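Local coordinates for protein EXOU (Pseudomonas aeruginosa, PDB 4AKX) that acts as a patatin-like phospholipase toxin of the type III secretion system and forms a complex with the chaperone SpcU, at residues B[258-269]-B[321-329]; B[340-350]-B[390-399]. One frame throughout, in Å; residues are numbered along the deposited sequence.

Contact 1. Residues B[258-269]-B[321-329]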
loop_
_atom_site.group_PDB
_atom_site.type_symbol
_atom_site.label_atom_id
_atom_site.label_comp_id
_atom_site.label_asym_id
_atom_site.label_seq_id
_atom_site.Cartn_x
_atom_site.Cartn_y
_atom_site.Cartn_z
ATOM N N THR B 258 -22.769 -6.712 33.256
ATOM C CA THR B 258 -22.656 -6.733 31.796
ATOM C C THR B 258 -22.739 -8.180 31.318
ATOM O O THR B 258 -22.518 -9.107 32.110
ATOM C CB THR B 258 -21.375 -5.993 31.248
ATOM O OG1 THR B 258 -20.186 -6.477 31.884
ATOM C CG2 THR B 258 -21.460 -4.490 31.484
ATOM N N GLY B 259 -23.111 -8.365 30.048
ATOM C CA GLY B 259 -23.211 -9.690 29.442
ATOM C C GLY B 259 -23.264 -9.576 27.934
ATOM O O GLY B 259 -23.698 -8.562 27.409
ATOM N N THR B 260 -22.837 -10.621 27.231
ATOM C CA THR B 260 -22.721 -10.573 25.774
ATOM C C THR B 260 -23.516 -11.689 25.091
ATOM O O THR B 260 -23.077 -12.836 25.075
ATOM C CB THR B 260 -21.246 -10.680 25.337
ATOM O OG1 THR B 260 -21.177 -10.917 23.924
ATOM C CG2 THR B 260 -20.545 -11.825 26.077
ATOM N N ALA B 261 -24.671 -11.361 24.514
ATOM C CA ALA B 261 -25.533 -12.394 23.917
ATOM C C ALA B 261 -25.309 -12.502 22.432
ATOM O O ALA B 261 -25.363 -11.499 21.728
ATOM C CB ALA B 261 -27.005 -12.116 24.207
HETATM N N MSE B 262 -25.056 -13.724 21.959
HETATM C CA MSE B 262 -25.083 -14.030 20.524
HETATM C C MSE B 262 -26.484 -13.871 20.004
HETATM O O MSE B 262 -27.408 -14.456 20.542
HETATM C CB MSE B 262 -24.677 -15.485 20.274
HETATM C CG MSE B 262 -23.247 -15.776 20.718
HETATM SE SE MSE B 262 -21.942 -15.461 19.256
HETATM C CE MSE B 262 -22.504 -16.800 17.920
ATOM N N PHE B 263 -26.662 -13.039 18.985
ATOM C CA PHE B 263 -27.780 -13.205 18.070
ATOM C C PHE B 263 -27.310 -13.166 16.630
ATOM O O PHE B 263 -26.526 -12.294 16.249
ATOM C CB PHE B 263 -28.890 -12.169 18.279
ATOM C CG PHE B 263 -30.100 -12.419 17.410
ATOM C CD1 PHE B 263 -30.143 -11.954 16.096
ATOM C CD2 PHE B 263 -31.157 -13.203 17.869
ATOM C CE1 PHE B 263 -31.231 -12.235 15.270
ATOM C CE2 PHE B 263 -32.247 -13.484 17.048
ATOM C CZ PHE B 263 -32.283 -13.001 15.748
ATOM N N GLU B 264 -27.809 -14.096 15.821
ATOM C CA GLU B 264 -27.512 -14.090 14.398
ATOM C C GLU B 264 -25.995 -14.157 14.226
ATOM O O GLU B 264 -25.403 -13.371 13.477
ATOM C CB GLU B 264 -28.079 -12.815 13.749
ATOM C CG GLU B 264 -27.841 -12.686 12.251
ATOM C CD GLU B 264 -28.556 -11.493 11.640
ATOM O OE1 GLU B 264 -28.529 -10.397 12.251
ATOM O OE2 GLU B 264 -29.145 -11.656 10.542
ATOM N N GLY B 265 -25.368 -15.072 14.963
ATOM C CA GLY B 265 -23.904 -15.161 15.026
ATOM C C GLY B 265 -23.193 -13.915 15.552
ATOM O O GLY B 265 -21.969 -13.922 15.712
ATOM N N ARG B 266 -23.960 -12.856 15.835
ATOM C CA ARG B 266 -23.401 -11.543 16.129
ATOM C C ARG B 266 -23.572 -11.181 17.591
ATOM O O ARG B 266 -24.667 -10.852 18.028
ATOM C CB ARG B 266 -24.055 -10.483 15.251
ATOM C CG ARG B 266 -23.496 -10.435 13.838
ATOM C CD ARG B 266 -24.074 -9.276 13.036
ATOM N NE ARG B 266 -23.854 -7.988 13.697
ATOM C CZ ARG B 266 -24.134 -6.803 13.152
ATOM N NH1 ARG B 266 -24.648 -6.736 11.928
ATOM N NH2 ARG B 266 -23.892 -5.682 13.825
ATOM N N PRO B 267 -22.471 -11.215 18.352
ATOM C CA PRO B 267 -22.519 -10.931 19.789
ATOM C C PRO B 267 -23.013 -9.536 20.023
ATOM O O PRO B 267 -22.708 -8.649 19.250
ATOM C CB PRO B 267 -21.060 -11.035 20.232
ATOM C CG PRO B 267 -20.273 -10.822 18.999
ATOM C CD PRO B 267 -21.097 -11.293 17.837
ATOM N N GLN B 268 -23.794 -9.346 21.074
ATOM C CA GLN B 268 -24.368 -8.050 21.359
ATOM C C GLN B 268 -24.052 -7.717 22.789
ATOM O O GLN B 268 -24.074 -8.601 23.648
ATOM C CB GLN B 268 -25.868 -8.109 21.165
ATOM C CG GLN B 268 -26.274 -8.781 19.869
ATOM C CD GLN B 268 -26.396 -7.803 18.734
ATOM O OE1 GLN B 268 -26.333 -6.591 18.935
ATOM N NE2 GLN B 268 -26.585 -8.316 17.538
ATOM N N LEU B 269 -23.722 -6.457 23.054
ATOM C CA LEU B 269 -23.573 -6.011 24.433
ATOM C C LEU B 269 -24.929 -5.758 25.059
ATOM O O LEU B 269 -25.835 -5.221 24.403
ATOM C CB LEU B 269 -22.739 -4.750 24.502
ATOM C CG LEU B 269 -21.287 -4.986 24.153
ATOM C CD1 LEU B 269 -20.654 -3.687 23.694
ATOM C CD2 LEU B 269 -20.554 -5.588 25.340
HETATM N N MSE B 321 -14.738 -15.862 23.548
HETATM C CA MSE B 321 -15.920 -15.019 23.301
HETATM C C MSE B 321 -16.759 -14.749 24.533
HETATM O O MSE B 321 -17.387 -13.688 24.635
HETATM C CB MSE B 321 -16.774 -15.629 22.191
HETATM C CG MSE B 321 -17.856 -16.555 22.738
HETATM SE SE MSE B 321 -19.645 -15.888 22.241
HETATM C CE MSE B 321 -19.497 -13.988 22.761
ATOM N N ILE B 322 -16.792 -15.704 25.468
ATOM C CA ILE B 322 -17.557 -15.543 26.720
ATOM C C ILE B 322 -17.140 -14.269 27.454
ATOM O O ILE B 322 -17.891 -13.722 28.273
ATOM C CB ILE B 322 -17.449 -16.782 27.660
ATOM C CG1 ILE B 322 -18.352 -16.596 28.897
ATOM C CG2 ILE B 322 -15.994 -17.066 28.036
ATOM C CD1 ILE B 322 -18.281 -17.709 29.925
ATOM N N ASN B 323 -15.944 -13.790 27.135
ATOM C CA ASN B 323 -15.469 -12.541 27.677
ATOM C C ASN B 323 -16.179 -11.330 27.094
ATOM O O ASN B 323 -16.196 -11.120 25.876
ATOM C CB ASN B 323 -13.958 -12.411 27.495
ATOM C CG ASN B 323 -13.183 -12.932 28.690
ATOM O OD1 ASN B 323 -13.745 -13.598 29.568
ATOM N ND2 ASN B 323 -11.884 -12.624 28.736
ATOM N N VAL B 324 -16.816 -10.572 27.982
ATOM C CA VAL B 324 -17.075 -9.165 27.752
ATOM C C VAL B 324 -15.719 -8.482 27.887
ATOM O O VAL B 324 -15.135 -8.481 28.970
ATOM C CB VAL B 324 -18.019 -8.599 28.839
ATOM C CG1 VAL B 324 -18.477 -7.195 28.493
ATOM C CG2 VAL B 324 -19.215 -9.518 29.040
ATOM N N PRO B 325 -15.191 -7.929 26.786
ATOM C CA PRO B 325 -13.886 -7.245 26.876
ATOM C C PRO B 325 -13.823 -6.273 28.076
ATOM O O PRO B 325 -14.743 -5.474 28.285
ATOM C CB PRO B 325 -13.806 -6.479 25.556
ATOM C CG PRO B 325 -14.724 -7.210 24.632
ATOM C CD PRO B 325 -15.833 -7.750 25.474
ATOM N N VAL B 326 -12.758 -6.340 28.864
ATOM C CA VAL B 326 -12.710 -5.576 30.118
ATOM C C VAL B 326 -13.301 -4.160 30.012
ATOM O O VAL B 326 -14.177 -3.793 30.798
ATOM C CB VAL B 326 -11.286 -5.437 30.681
ATOM C CG1 VAL B 326 -11.361 -5.115 32.165
ATOM C CG2 VAL B 326 -10.455 -6.690 30.423
ATOM N N PRO B 327 -12.806 -3.354 29.043
ATOM C CA PRO B 327 -13.124 -1.915 28.999
ATOM C C PRO B 327 -14.592 -1.579 28.686
ATOM O O PRO B 327 -14.979 -0.408 28.770
ATOM C CB PRO B 327 -12.209 -1.396 27.889
ATOM C CG PRO B 327 -11.994 -2.579 26.999
ATOM C CD PRO B 327 -11.920 -3.750 27.928
ATOM N N GLU B 328 -15.390 -2.586 28.335
ATOM C CA GLU B 328 -16.803 -2.379 28.086
ATOM C C GLU B 328 -17.619 -2.351 29.374
ATOM O O GLU B 328 -18.847 -2.257 29.334
ATOM C CB GLU B 328 -17.345 -3.464 27.173
ATOM C CG GLU B 328 -16.560 -3.650 25.900
ATOM C CD GLU B 328 -16.746 -2.504 24.920
ATOM O OE1 GLU B 328 -17.593 -1.618 25.190
ATOM O OE2 GLU B 328 -16.043 -2.489 23.876
HETATM N N MSE B 329 -16.949 -2.469 30.512
HETATM C CA MSE B 329 -17.637 -2.425 31.792
HETATM C C MSE B 329 -17.246 -1.170 32.486
HETATM O O MSE B 329 -18.086 -0.475 33.042
HETATM C CB MSE B 329 -17.260 -3.609 32.654
HETATM C CG MSE B 329 -17.671 -4.915 31.993
HETATM SE SE MSE B 329 -16.945 -6.398 33.073
HETATM C CE MSE B 329 -16.384 -7.687 31.690
#
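V324 lays its two methyl branches over residues 258-260 of strand 254-263. CG2 meets T260 CG2 at 4.0 Å and also packs against the CA of G259. CG1 turns to the neighbouring strand and meets L269 CD2 at 4.1 Å. The first torsion sets this split: CG1 lies anti to the backbone N (chi1 -171°), which leaves CG2 beside that N. One valine therefore touches both strands of the hairpin.

T258 lies beyond V324. Its CG2 methyl rests 3.8 Å from M329 CG, and its CB approaches the same carbon. M329 is a selenomethionine, like M262 and M321. On the far side of V324, the chain of M321 is bent at its second and third torsions. Its CE lies 3.7 Å from T260 OG1 and reaches P267 CB at 4.2 Å. Its SE meets M262 SE at 3.8 Å, the two chains crossing at a slant. M321 is exposed, so this end of the contact is the open one.

L269 also meets E328 at about a right angle, with CD1 4.0 Å from OE1. This is an apolar carbon beside a carboxylate whose OE2 pairs with R583. F588 of helix 561-591 touches both L269 and E328.

The two segments share no hydrogen bond; side-chain packing joins them. The hairpin holds itself through paired backbone bonds between A261 and Q268 and closes in a type I' turn from F263 to R266. T258, V324 and M329 all touch S114 of strand 110-114, next to a probable GxSxG nucleophile elbow. A loop packed over the edge hairpin of the mixed sheet, beside that elbow, fits the patatin-like phospholipase fold.

Contact 2. Residues B[340-350]-B[390-399]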
loop_
_atom_site.group_PDB
_atom_site.type_symbol
_atom_site.label_atom_id
_atom_site.label_comp_id
_atom_site.label_asym_id
_atom_site.label_seq_id
_atom_site.Cartn_x
_atom_site.Cartn_y
_atom_site.Cartn_z
ATOM N N ARG B 340 -7.903 11.502 36.408
ATOM C CA ARG B 340 -8.809 10.378 36.560
ATOM C C ARG B 340 -9.398 10.481 37.919
ATOM O O ARG B 340 -8.673 10.811 38.859
ATOM C CB ARG B 340 -8.029 9.086 36.492
ATOM C CG ARG B 340 -7.157 8.953 35.272
ATOM C CD ARG B 340 -6.412 7.645 35.350
ATOM N NE ARG B 340 -7.281 6.595 35.868
ATOM C CZ ARG B 340 -6.865 5.568 36.597
ATOM N NH1 ARG B 340 -5.580 5.440 36.913
ATOM N NH2 ARG B 340 -7.743 4.670 37.014
ATOM N N ARG B 341 -10.694 10.179 38.051
ATOM C CA ARG B 341 -11.376 10.390 39.335
ATOM C C ARG B 341 -11.376 9.215 40.276
ATOM O O ARG B 341 -11.734 9.352 41.443
ATOM C CB ARG B 341 -12.767 11.018 39.195
ATOM C CG ARG B 341 -13.769 10.277 38.347
ATOM C CD ARG B 341 -15.146 10.906 38.541
ATOM N NE ARG B 341 -15.966 10.871 37.327
ATOM C CZ ARG B 341 -16.974 11.707 37.071
ATOM N NH1 ARG B 341 -17.294 12.652 37.945
ATOM N NH2 ARG B 341 -17.663 11.603 35.938
ATOM N N ASN B 342 -10.937 8.069 39.794
ATOM C CA ASN B 342 -10.960 6.876 40.614
ATOM C C ASN B 342 -10.179 5.754 39.971
ATOM O O ASN B 342 -9.678 5.889 38.868
ATOM C CB ASN B 342 -12.398 6.432 40.854
ATOM C CG ASN B 342 -13.072 6.012 39.590
ATOM O OD1 ASN B 342 -12.773 4.952 39.048
ATOM N ND2 ASN B 342 -13.955 6.859 39.078
ATOM N N ASP B 343 -10.088 4.641 40.679
ATOM C CA ASP B 343 -9.305 3.506 40.251
ATOM C C ASP B 343 -10.214 2.310 40.241
ATOM O O ASP B 343 -11.249 2.293 40.912
ATOM C CB ASP B 343 -8.176 3.250 41.245
ATOM C CG ASP B 343 -6.842 3.772 40.765
ATOM O OD1 ASP B 343 -6.832 4.775 40.022
ATOM O OD2 ASP B 343 -5.800 3.170 41.123
ATOM N N ASN B 344 -9.801 1.289 39.511
ATOM C CA ASN B 344 -10.505 0.029 39.493
ATOM C C ASN B 344 -9.655 -1.103 39.991
ATOM O O ASN B 344 -8.474 -1.194 39.669
ATOM C CB ASN B 344 -10.961 -0.274 38.090
ATOM C CG ASN B 344 -12.066 0.628 37.660
ATOM O OD1 ASN B 344 -13.171 0.535 38.176
ATOM N ND2 ASN B 344 -11.773 1.538 36.742
ATOM N N LEU B 345 -10.257 -1.968 40.793
ATOM C CA LEU B 345 -9.655 -3.262 41.072
ATOM C C LEU B 345 -10.313 -4.260 40.151
ATOM O O LEU B 345 -11.527 -4.495 40.250
ATOM C CB LEU B 345 -9.862 -3.664 42.536
ATOM C CG LEU B 345 -9.065 -4.875 43.036
ATOM C CD1 LEU B 345 -7.655 -4.929 42.478
ATOM C CD2 LEU B 345 -9.039 -4.887 44.554
ATOM N N ILE B 346 -9.539 -4.795 39.217
ATOM C CA ILE B 346 -10.110 -5.638 38.208
ATOM C C ILE B 346 -9.628 -7.038 38.457
ATOM O O ILE B 346 -8.434 -7.304 38.353
ATOM C CB ILE B 346 -9.700 -5.192 36.801
ATOM C CG1 ILE B 346 -9.845 -3.672 36.652
ATOM C CG2 ILE B 346 -10.554 -5.888 35.759
ATOM C CD1 ILE B 346 -8.773 -3.014 35.793
ATOM N N LEU B 347 -10.556 -7.930 38.808
ATOM C CA LEU B 347 -10.255 -9.355 39.020
ATOM C C LEU B 347 -10.618 -10.217 37.800
ATOM O O LEU B 347 -11.783 -10.247 37.366
ATOM C CB LEU B 347 -10.952 -9.871 40.283
ATOM C CG LEU B 347 -10.502 -9.193 41.577
ATOM C CD1 LEU B 347 -11.562 -9.296 42.643
ATOM C CD2 LEU B 347 -9.188 -9.773 42.072
ATOM N N GLU B 348 -9.613 -10.923 37.272
ATOM C CA GLU B 348 -9.709 -11.603 35.980
ATOM C C GLU B 348 -9.298 -13.071 36.094
ATOM O O GLU B 348 -8.444 -13.417 36.920
ATOM C CB GLU B 348 -8.819 -10.894 34.961
ATOM C CG GLU B 348 -9.381 -10.837 33.543
ATOM C CD GLU B 348 -8.371 -10.287 32.530
ATOM O OE1 GLU B 348 -7.146 -10.391 32.788
ATOM O OE2 GLU B 348 -8.798 -9.753 31.471
ATOM N N PHE B 349 -9.896 -13.917 35.244
ATOM C CA PHE B 349 -9.689 -15.384 35.281
ATOM C C PHE B 349 -9.007 -15.980 34.051
ATOM O O PHE B 349 -9.060 -15.406 32.957
ATOM C CB PHE B 349 -11.014 -16.118 35.501
ATOM C CG PHE B 349 -11.526 -16.014 36.894
ATOM C CD1 PHE B 349 -10.751 -16.427 37.958
ATOM C CD2 PHE B 349 -12.777 -15.478 37.145
ATOM C CE1 PHE B 349 -11.216 -16.310 39.251
ATOM C CE2 PHE B 349 -13.251 -15.361 38.436
ATOM C CZ PHE B 349 -12.467 -15.775 39.492
ATOM N N GLU B 350 -8.385 -17.151 34.249
ATOM C CA GLU B 350 -7.872 -17.985 33.150
ATOM C C GLU B 350 -7.497 -19.409 33.651
ATOM O O GLU B 350 -6.971 -19.395 34.921
ATOM C CB GLU B 350 -6.665 -17.295 32.447
ATOM C CG GLU B 350 -5.427 -17.083 33.351
ATOM C CD GLU B 350 -5.721 -16.192 34.555
ATOM O OE1 GLU B 350 -6.462 -15.179 34.386
ATOM O OE2 GLU B 350 -4.989 -16.266 35.524
ATOM N N GLU B 390 -2.491 1.070 31.251
ATOM C CA GLU B 390 -3.023 1.605 32.499
ATOM C C GLU B 390 -4.033 0.647 33.124
ATOM O O GLU B 390 -4.314 0.730 34.328
ATOM C CB GLU B 390 -3.648 2.995 32.291
ATOM C CG GLU B 390 -4.293 3.597 33.549
ATOM C CD GLU B 390 -4.394 5.122 33.524
ATOM O OE1 GLU B 390 -4.702 5.698 32.454
ATOM O OE2 GLU B 390 -4.177 5.747 34.587
ATOM N N LEU B 391 -4.581 -0.257 32.306
ATOM C CA LEU B 391 -5.587 -1.219 32.778
ATOM C C LEU B 391 -4.937 -2.458 33.367
ATOM O O LEU B 391 -5.385 -2.990 34.380
ATOM C CB LEU B 391 -6.561 -1.596 31.658
ATOM C CG LEU B 391 -7.941 -0.936 31.740
ATOM C CD1 LEU B 391 -8.927 -1.616 30.808
ATOM C CD2 LEU B 391 -8.474 -0.975 33.157
ATOM N N ARG B 392 -3.866 -2.901 32.729
ATOM C CA ARG B 392 -2.977 -3.882 33.315
ATOM C C ARG B 392 -2.608 -3.500 34.763
ATOM O O ARG B 392 -2.623 -4.342 35.663
ATOM C CB ARG B 392 -1.723 -4.011 32.453
ATOM C CG ARG B 392 -0.749 -5.087 32.900
ATOM C CD ARG B 392 -1.172 -6.477 32.433
ATOM N NE ARG B 392 -1.424 -6.556 30.987
ATOM C CZ ARG B 392 -0.483 -6.730 30.056
ATOM N NH1 ARG B 392 0.798 -6.814 30.397
ATOM N NH2 ARG B 392 -0.828 -6.810 28.776
ATOM N N GLU B 393 -2.312 -2.224 34.982
ATOM C CA GLU B 393 -1.800 -1.757 36.261
ATOM C C GLU B 393 -2.849 -1.936 37.344
ATOM O O GLU B 393 -2.524 -2.047 38.523
ATOM C CB GLU B 393 -1.367 -0.285 36.150
ATOM C CG GLU B 393 -0.888 0.366 37.442
ATOM C CD GLU B 393 0.602 0.197 37.673
ATOM O OE1 GLU B 393 1.113 -0.942 37.521
ATOM O OE2 GLU B 393 1.261 1.203 38.027
ATOM N N GLN B 394 -4.108 -1.980 36.933
ATOM C CA GLN B 394 -5.219 -2.039 37.874
ATOM C C GLN B 394 -5.866 -3.409 37.870
ATOM O O GLN B 394 -6.959 -3.590 38.401
ATOM C CB GLN B 394 -6.283 -1.025 37.502
ATOM C CG GLN B 394 -5.826 0.411 37.432
ATOM C CD GLN B 394 -7.006 1.362 37.376
ATOM O OE1 GLN B 394 -7.136 2.261 38.208
ATOM N NE2 GLN B 394 -7.894 1.144 36.414
ATOM N N THR B 395 -5.208 -4.374 37.251
ATOM C CA THR B 395 -5.784 -5.698 37.143
ATOM C C THR B 395 -4.916 -6.772 37.796
ATOM O O THR B 395 -3.783 -7.054 37.350
ATOM C CB THR B 395 -6.176 -6.050 35.676
ATOM O OG1 THR B 395 -7.303 -6.923 35.678
ATOM C CG2 THR B 395 -5.016 -6.708 34.892
ATOM N N VAL B 396 -5.429 -7.329 38.889
ATOM C CA VAL B 396 -4.867 -8.557 39.467
ATOM C C VAL B 396 -5.591 -9.808 38.944
ATOM O O VAL B 396 -6.819 -9.847 38.854
ATOM C CB VAL B 396 -4.789 -8.515 41.025
ATOM C CG1 VAL B 396 -5.916 -7.672 41.610
ATOM C CG2 VAL B 396 -4.778 -9.924 41.624
ATOM N N VAL B 397 -4.803 -10.815 38.580
ATOM C CA VAL B 397 -5.285 -11.920 37.765
ATOM C C VAL B 397 -4.972 -13.262 38.441
ATOM O O VAL B 397 -3.847 -13.749 38.377
ATOM C CB VAL B 397 -4.703 -11.832 36.322
ATOM C CG1 VAL B 397 -3.197 -12.046 36.311
ATOM C CG2 VAL B 397 -5.406 -12.797 35.381
ATOM N N VAL B 398 -5.979 -13.837 39.101
ATOM C CA VAL B 398 -5.803 -15.024 39.963
ATOM C C VAL B 398 -5.518 -16.309 39.140
ATOM O O VAL B 398 -6.095 -16.488 38.056
ATOM C CB VAL B 398 -7.007 -15.193 40.951
ATOM C CG1 VAL B 398 -8.278 -15.577 40.213
ATOM C CG2 VAL B 398 -6.696 -16.188 42.069
ATOM N N PRO B 399 -4.586 -17.174 39.629
ATOM C CA PRO B 399 -4.166 -18.353 38.875
ATOM C C PRO B 399 -5.001 -19.600 39.209
ATOM O O PRO B 399 -4.506 -20.536 39.854
ATOM C CB PRO B 399 -2.704 -18.536 39.306
ATOM C CG PRO B 399 -2.601 -17.889 40.654
ATOM C CD PRO B 399 -3.834 -17.051 40.894
#
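Q394 fills the tight end of the contact with its whole side chain. It is buried, and its OE1 takes two bonds from opposite faces of the amide plane. R340 NH2 gives one at 2.8 Å, with OE1 close to the guanidinium plane. N344 N gives the other at 3.1 Å. Each donor is displaced from the carbonyl plane, one to either side, and neither lies on a lone pair. The chain runs extended beyond CG, which carries the amide to this point.

R340 NH1 forms salt bridges to E390 OE2, at 2.7 Å, and to E447. The guanidinium and E390 carboxylate planes are steeply inclined, 72° apart. D343 appears to join this network, though the place of its OD1 is uncertain; its OD2 pairs with R442 and R74. The acidic groups probably offset the charge of R74 close to R340.

Next along, I346 N bonds to Q394 O at 3.0 Å. I346 also sets its CD1 near L391 CD2 of helix 388-392. T395 OG1 donates to I346 O at 2.9 Å, standing above the carbonyl plane. These residues begin the parallel pairing of strands 343-348 and 395-397, whose axes differ by 23°. Strand 395-397 is the outermost on this side of the mixed sheet, and strand 77-82 flanks 343-348 on the other. On the opposite face from I346 and T395, L347 and V396 lie side by side, with CD2 and CG1 3.9 Å apart. Helix 423-441 packs there, touching L345 and L347.

Toward the C-terminal ends the pairing slackens. The bond from E348 N to V396 O is weak at 3.4 Å, and so is that from V398 N to E348 O. V397, E350 and P399 are exposed along this side.

How the contacts relate
Both contacts belong to the same mixed sheet, at its two opposite margins. Contact 1 involves the hairpin at one edge, and contact 2 the outermost strand at the other. Their centres are about 19 Å apart, and they follow one another along the chain. They also touch: V326, in the loop of contact 1, packs against I346 and E348 of contact 2. Each is partly buried, with an exposed end. Contact 1 joins a loop to strands mainly through apolar groups, with three selenomethionines among the side chains. Contact 2 joins strand to strand, with backbone bonds and a charged cluster at one end, and buries more surface, 807 against 460 Å².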